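Local coordinates for SusD superfamily protein (PDB 3L22), which probably takes part in glycan binding at the bacterial outer membrane, as other members of the SusD family do, at residues P243-D257 against K318-T330. Sequence-based numbering, arbitrary orientation.
Sequences PYFSQESIFSLPMAD and KLQWVPIFRYAET. With EDO (1,2-ethanediol), chain B; EDO (1,2-ethanediol), chain C.
The indole of Trp-321 is sandwiched between Tyr-244 and Pro-254 of the 243-257 segment. With CG anti to the carbonyl carbon (chi1 -69°), the ring leans into that segment. CB starts the contact beside Leu-253 O. Over one face, Tyr-244 CB lies 3.4 Å from CG of Trp-321, the tyrosine ring nearly parallel but slid away. On the opposite face Pro-254 CA stands almost exactly above the five-membered ring, and Pro-254 CB is 3.5 Å from Trp-321 CE2. CD1 lies against Tyr-244 CB and Met-255 N, CE3 against Tyr-244 O and Ser-252 CB, and CZ2 against Pro-254 CB and Pro-243 O. At the far rim, CH2 and CZ3 meet Phe-245 CD1, completing an aromatic cluster. A water in the ring plane accepts a weak bond from NE1 and donates to Met-255 O and Leu-319 O, linking the two segments.

Beyond the indole, Leu-253 and Val-322 form a regular antiparallel pair, hydrogen-bonded in both directions, beside two classic bulges: Phe-251 O accepts from Ile-324 N and Phe-325 N, and Phe-325 O from Ile-250 N and Phe-251 N. At the other end Glu-248 OE2 meets Arg-326 NH1 (2.8 Å) on its syn side, a salt bridge in the guanidinium plane, and Ala-328 N (3.2 Å) on its anti side, the donors tilted to opposite sides of the carboxylate plane. Glu-388 and Glu-392 share the arginine; Arg-358 takes Glu-248 OE1.

Strand 322-326 leads into helix 327-339, with Arg-326 at the N-cap. Helix 192-196 touches Trp-321 and Ser-252, helix 18-33 meets Phe-251 and Leu-253, and helix 200-213 packs on Phe-325.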
# COMPACT_ATOMS: atom_id res chain seq x y z
N PRO A 243 -19.63 2.48 -8.63
CA PRO A 243 -19.32 1.06 -8.39
C PRO A 243 -17.98 0.81 -7.70
O PRO A 243 -17.55 -0.34 -7.62
CB PRO A 243 -19.31 0.47 -9.80
CG PRO A 243 -18.81 1.61 -10.68
CD PRO A 243 -19.44 2.84 -10.04
N TYR A 244 -17.37 1.87 -7.19
CA TYR A 244 -16.13 1.88 -6.41
C TYR A 244 -14.87 1.72 -7.24
O TYR A 244 -13.81 1.39 -6.70
CB TYR A 244 -16.16 0.91 -5.21
CG TYR A 244 -17.38 1.07 -4.33
CD1 TYR A 244 -17.52 2.15 -3.47
CD2 TYR A 244 -18.44 0.17 -4.40
CE1 TYR A 244 -18.66 2.31 -2.69
CE2 TYR A 244 -19.56 0.31 -3.62
CZ TYR A 244 -19.67 1.38 -2.76
OH TYR A 244 -20.80 1.50 -1.97
N PHE A 245 -14.95 1.97 -8.54
CA PHE A 245 -13.77 2.03 -9.40
C PHE A 245 -14.11 2.91 -10.59
O PHE A 245 -15.27 3.14 -10.89
CB PHE A 245 -13.33 0.62 -9.87
CG PHE A 245 -14.36 -0.15 -10.68
CD1 PHE A 245 -15.33 -0.92 -10.05
CD2 PHE A 245 -14.35 -0.09 -12.07
CE1 PHE A 245 -16.27 -1.61 -10.79
CE2 PHE A 245 -15.26 -0.81 -12.82
CZ PHE A 245 -16.25 -1.54 -12.18
N SER A 246 -13.07 3.36 -11.27
CA SER A 246 -13.19 4.24 -12.40
C SER A 246 -12.12 3.84 -13.41
O SER A 246 -11.36 2.89 -13.18
CB SER A 246 -12.96 5.69 -11.96
OG SER A 246 -11.57 5.93 -11.67
N GLN A 247 -12.01 4.60 -14.49
CA GLN A 247 -10.90 4.46 -15.43
C GLN A 247 -9.51 4.79 -14.86
O GLN A 247 -8.50 4.58 -15.56
CB GLN A 247 -11.14 5.33 -16.66
CG GLN A 247 -12.29 4.70 -17.49
CD GLN A 247 -12.62 5.47 -18.71
OE1 GLN A 247 -12.16 6.60 -18.88
NE2 GLN A 247 -13.45 4.89 -19.56
N GLU A 248 -9.45 5.33 -13.64
CA GLU A 248 -8.19 5.54 -12.91
C GLU A 248 -7.72 4.31 -12.11
O GLU A 248 -6.54 4.23 -11.75
CB GLU A 248 -8.34 6.73 -11.97
CG GLU A 248 -7.04 7.33 -11.54
CD GLU A 248 -7.15 8.42 -10.48
OE1 GLU A 248 -8.23 9.04 -10.36
OE2 GLU A 248 -6.11 8.65 -9.79
N SER A 249 -8.62 3.35 -11.87
CA SER A 249 -8.39 2.31 -10.89
C SER A 249 -7.58 1.18 -11.49
O SER A 249 -8.00 0.58 -12.47
CB SER A 249 -9.74 1.76 -10.39
OG SER A 249 -10.54 2.80 -9.89
N ILE A 250 -6.43 0.89 -10.91
CA ILE A 250 -5.59 -0.19 -11.39
C ILE A 250 -5.87 -1.44 -10.59
O ILE A 250 -6.19 -2.50 -11.14
CB ILE A 250 -4.09 0.18 -11.37
CG1 ILE A 250 -3.83 1.41 -12.27
CG2 ILE A 250 -3.26 -1.05 -11.80
CD1 ILE A 250 -2.53 2.16 -12.03
N PHE A 251 -5.71 -1.36 -9.27
CA PHE A 251 -5.93 -2.53 -8.41
C PHE A 251 -6.51 -2.08 -7.06
O PHE A 251 -5.97 -1.15 -6.43
CB PHE A 251 -4.62 -3.31 -8.20
CG PHE A 251 -4.77 -4.53 -7.34
CD1 PHE A 251 -5.51 -5.62 -7.78
CD2 PHE A 251 -4.19 -4.59 -6.06
CE1 PHE A 251 -5.72 -6.73 -6.96
CE2 PHE A 251 -4.37 -5.71 -5.24
CZ PHE A 251 -5.13 -6.77 -5.68
N SER A 252 -7.58 -2.76 -6.63
CA SER A 252 -8.28 -2.49 -5.38
C SER A 252 -8.77 -3.77 -4.76
O SER A 252 -8.86 -4.82 -5.43
CB SER A 252 -9.54 -1.62 -5.61
OG SER A 252 -9.24 -0.40 -6.25
N LEU A 253 -9.07 -3.68 -3.47
CA LEU A 253 -9.65 -4.81 -2.71
C LEU A 253 -11.14 -4.51 -2.56
O LEU A 253 -11.52 -3.51 -1.89
CB LEU A 253 -8.99 -4.96 -1.34
CG LEU A 253 -7.46 -4.84 -1.31
CD1 LEU A 253 -6.94 -5.00 0.16
CD2 LEU A 253 -6.88 -5.88 -2.22
N PRO A 254 -11.99 -5.33 -3.20
CA PRO A 254 -13.43 -5.06 -3.19
C PRO A 254 -14.07 -5.59 -1.93
O PRO A 254 -13.50 -6.49 -1.29
CB PRO A 254 -13.92 -5.86 -4.40
CG PRO A 254 -12.99 -7.06 -4.42
CD PRO A 254 -11.66 -6.53 -4.00
N MSE A 255 -15.23 -5.06 -1.59
CA MSE A 255 -15.99 -5.50 -0.43
C MSE A 255 -17.38 -5.92 -0.89
O MSE A 255 -17.91 -5.37 -1.87
CB MSE A 255 -16.17 -4.33 0.51
CG MSE A 255 -14.93 -3.76 1.11
SE MSE A 255 -14.20 -5.02 2.40
CE MSE A 255 -12.46 -4.15 2.70
N ALA A 256 -17.98 -6.82 -0.13
CA ALA A 256 -19.33 -7.28 -0.32
C ALA A 256 -19.95 -7.42 1.06
O ALA A 256 -19.24 -7.62 2.07
CB ALA A 256 -19.36 -8.64 -1.08
N ASP A 257 -21.28 -7.34 1.11
CA ASP A 257 -22.00 -7.36 2.38
C ASP A 257 -21.57 -8.53 3.26
O ASP A 257 -21.53 -8.40 4.47
CB ASP A 257 -23.51 -7.43 2.18
CG ASP A 257 -24.10 -6.17 1.54
OD1 ASP A 257 -23.63 -5.05 1.79
OD2 ASP A 257 -25.08 -6.31 0.77
N LYS A 318 -19.82 -0.34 5.08
CA LYS A 318 -18.41 -0.65 4.95
C LYS A 318 -18.05 -1.12 3.53
O LYS A 318 -16.99 -1.78 3.33
CB LYS A 318 -17.92 -1.65 6.02
CG LYS A 318 -18.41 -1.38 7.42
CD LYS A 318 -17.65 -2.27 8.44
CE LYS A 318 -18.37 -2.49 9.79
NZ LYS A 318 -17.43 -3.13 10.80
N LEU A 319 -18.87 -0.75 2.54
CA LEU A 319 -18.74 -1.33 1.19
C LEU A 319 -17.69 -0.63 0.33
O LEU A 319 -17.41 -1.07 -0.78
CB LEU A 319 -20.07 -1.35 0.46
CG LEU A 319 -21.08 -2.38 0.96
CD1 LEU A 319 -22.47 -2.09 0.44
CD2 LEU A 319 -20.59 -3.79 0.53
N GLN A 320 -17.10 0.46 0.81
CA GLN A 320 -16.12 1.16 -0.02
C GLN A 320 -14.89 0.30 -0.25
O GLN A 320 -14.34 -0.29 0.70
CB GLN A 320 -15.75 2.51 0.57
CG GLN A 320 -16.91 3.50 0.52
CD GLN A 320 -16.72 4.77 1.40
OE1 GLN A 320 -16.61 4.70 2.64
NE2 GLN A 320 -16.71 5.92 0.75
N TRP A 321 -14.48 0.20 -1.50
CA TRP A 321 -13.27 -0.55 -1.87
C TRP A 321 -12.00 0.16 -1.38
O TRP A 321 -11.97 1.39 -1.25
CB TRP A 321 -13.20 -0.69 -3.38
CG TRP A 321 -14.24 -1.59 -4.00
CD1 TRP A 321 -15.44 -2.00 -3.46
CD2 TRP A 321 -14.21 -2.11 -5.32
NE1 TRP A 321 -16.11 -2.80 -4.35
CE2 TRP A 321 -15.38 -2.88 -5.51
CE3 TRP A 321 -13.28 -2.02 -6.37
CZ2 TRP A 321 -15.67 -3.51 -6.71
CZ3 TRP A 321 -13.59 -2.68 -7.58
CH2 TRP A 321 -14.75 -3.42 -7.72
N VAL A 322 -10.98 -0.64 -1.05
CA VAL A 322 -9.70 -0.15 -0.63
C VAL A 322 -8.83 -0.05 -1.89
O VAL A 322 -8.54 -1.06 -2.53
CB VAL A 322 -9.08 -1.09 0.41
CG1 VAL A 322 -7.65 -0.61 0.88
CG2 VAL A 322 -10.07 -1.21 1.60
N PRO A 323 -8.46 1.18 -2.29
CA PRO A 323 -7.65 1.41 -3.48
C PRO A 323 -6.14 1.19 -3.20
O PRO A 323 -5.53 1.91 -2.38
CB PRO A 323 -7.93 2.86 -3.79
CG PRO A 323 -8.12 3.50 -2.46
CD PRO A 323 -8.77 2.45 -1.60
N ILE A 324 -5.55 0.20 -3.86
CA ILE A 324 -4.12 -0.09 -3.69
C ILE A 324 -3.30 0.73 -4.69
O ILE A 324 -2.41 1.45 -4.29
CB ILE A 324 -3.85 -1.61 -3.84
CG1 ILE A 324 -4.67 -2.41 -2.78
CG2 ILE A 324 -2.36 -1.95 -3.75
CD1 ILE A 324 -4.39 -2.07 -1.32
N PHE A 325 -3.59 0.59 -5.98
CA PHE A 325 -2.93 1.33 -7.04
C PHE A 325 -3.97 2.03 -7.90
O PHE A 325 -4.93 1.40 -8.40
CB PHE A 325 -2.15 0.39 -7.98
CG PHE A 325 -1.13 -0.48 -7.30
CD1 PHE A 325 -0.21 0.06 -6.41
CD2 PHE A 325 -1.05 -1.83 -7.61
CE1 PHE A 325 0.74 -0.73 -5.83
CE2 PHE A 325 -0.11 -2.63 -7.03
CZ PHE A 325 0.79 -2.09 -6.13
N ARG A 326 -3.76 3.33 -8.13
CA ARG A 326 -4.50 4.06 -9.15
C ARG A 326 -3.57 4.94 -9.95
O ARG A 326 -2.42 5.21 -9.55
CB ARG A 326 -5.69 4.83 -8.52
CG ARG A 326 -5.38 5.88 -7.55
CD ARG A 326 -6.68 6.44 -6.98
NE ARG A 326 -6.50 7.34 -5.86
CZ ARG A 326 -6.23 8.66 -5.93
NH1 ARG A 326 -6.07 9.30 -7.08
NH2 ARG A 326 -6.11 9.36 -4.80
N TYR A 327 -4.06 5.39 -11.11
CA TYR A 327 -3.19 6.02 -12.09
C TYR A 327 -2.54 7.34 -11.66
O TYR A 327 -1.46 7.65 -12.15
CB TYR A 327 -3.94 6.17 -13.41
CG TYR A 327 -3.09 6.60 -14.59
CD1 TYR A 327 -1.95 5.90 -14.96
CD2 TYR A 327 -3.47 7.69 -15.36
CE1 TYR A 327 -1.16 6.33 -16.01
CE2 TYR A 327 -2.71 8.11 -16.45
CZ TYR A 327 -1.57 7.42 -16.77
OH TYR A 327 -0.86 7.84 -17.85
N ALA A 328 -3.15 8.13 -10.79
CA ALA A 328 -2.45 9.30 -10.27
C ALA A 328 -1.15 8.88 -9.59
O ALA A 328 -0.17 9.63 -9.63
CB ALA A 328 -3.31 10.14 -9.32
N GLU A 329 -1.13 7.71 -8.95
CA GLU A 329 0.09 7.21 -8.35
C GLU A 329 1.17 6.89 -9.42
O GLU A 329 2.37 7.21 -9.24
CB GLU A 329 -0.12 5.97 -7.47
CG GLU A 329 1.08 5.73 -6.54
CD GLU A 329 1.16 4.31 -6.02
OE1 GLU A 329 0.08 3.68 -5.79
OE2 GLU A 329 2.31 3.82 -5.86
N THR A 330 0.74 6.23 -10.49
CA THR A 330 1.63 5.92 -11.61
C THR A 330 2.37 7.20 -12.01
O THR A 330 3.59 7.21 -12.12
CB THR A 330 0.87 5.40 -12.82
OG1 THR A 330 -0.05 4.36 -12.43
CG2 THR A 330 1.86 4.92 -13.95
C1 EDO B . 4.91 4.59 -3.71
O1 EDO B . 3.69 5.20 -4.08
C2 EDO B . 4.86 3.95 -2.31
O2 EDO B . 6.24 3.53 -2.07
C1 EDO C . 3.59 7.97 -19.87
O1 EDO C . 4.57 7.07 -20.42
C2 EDO C . 3.56 7.90 -18.34
O2 EDO C . 2.31 7.46 -17.73
O HOH W 1 -7.51 1.37 -7.34
O HOH W 2 -18.59 -2.86 -2.55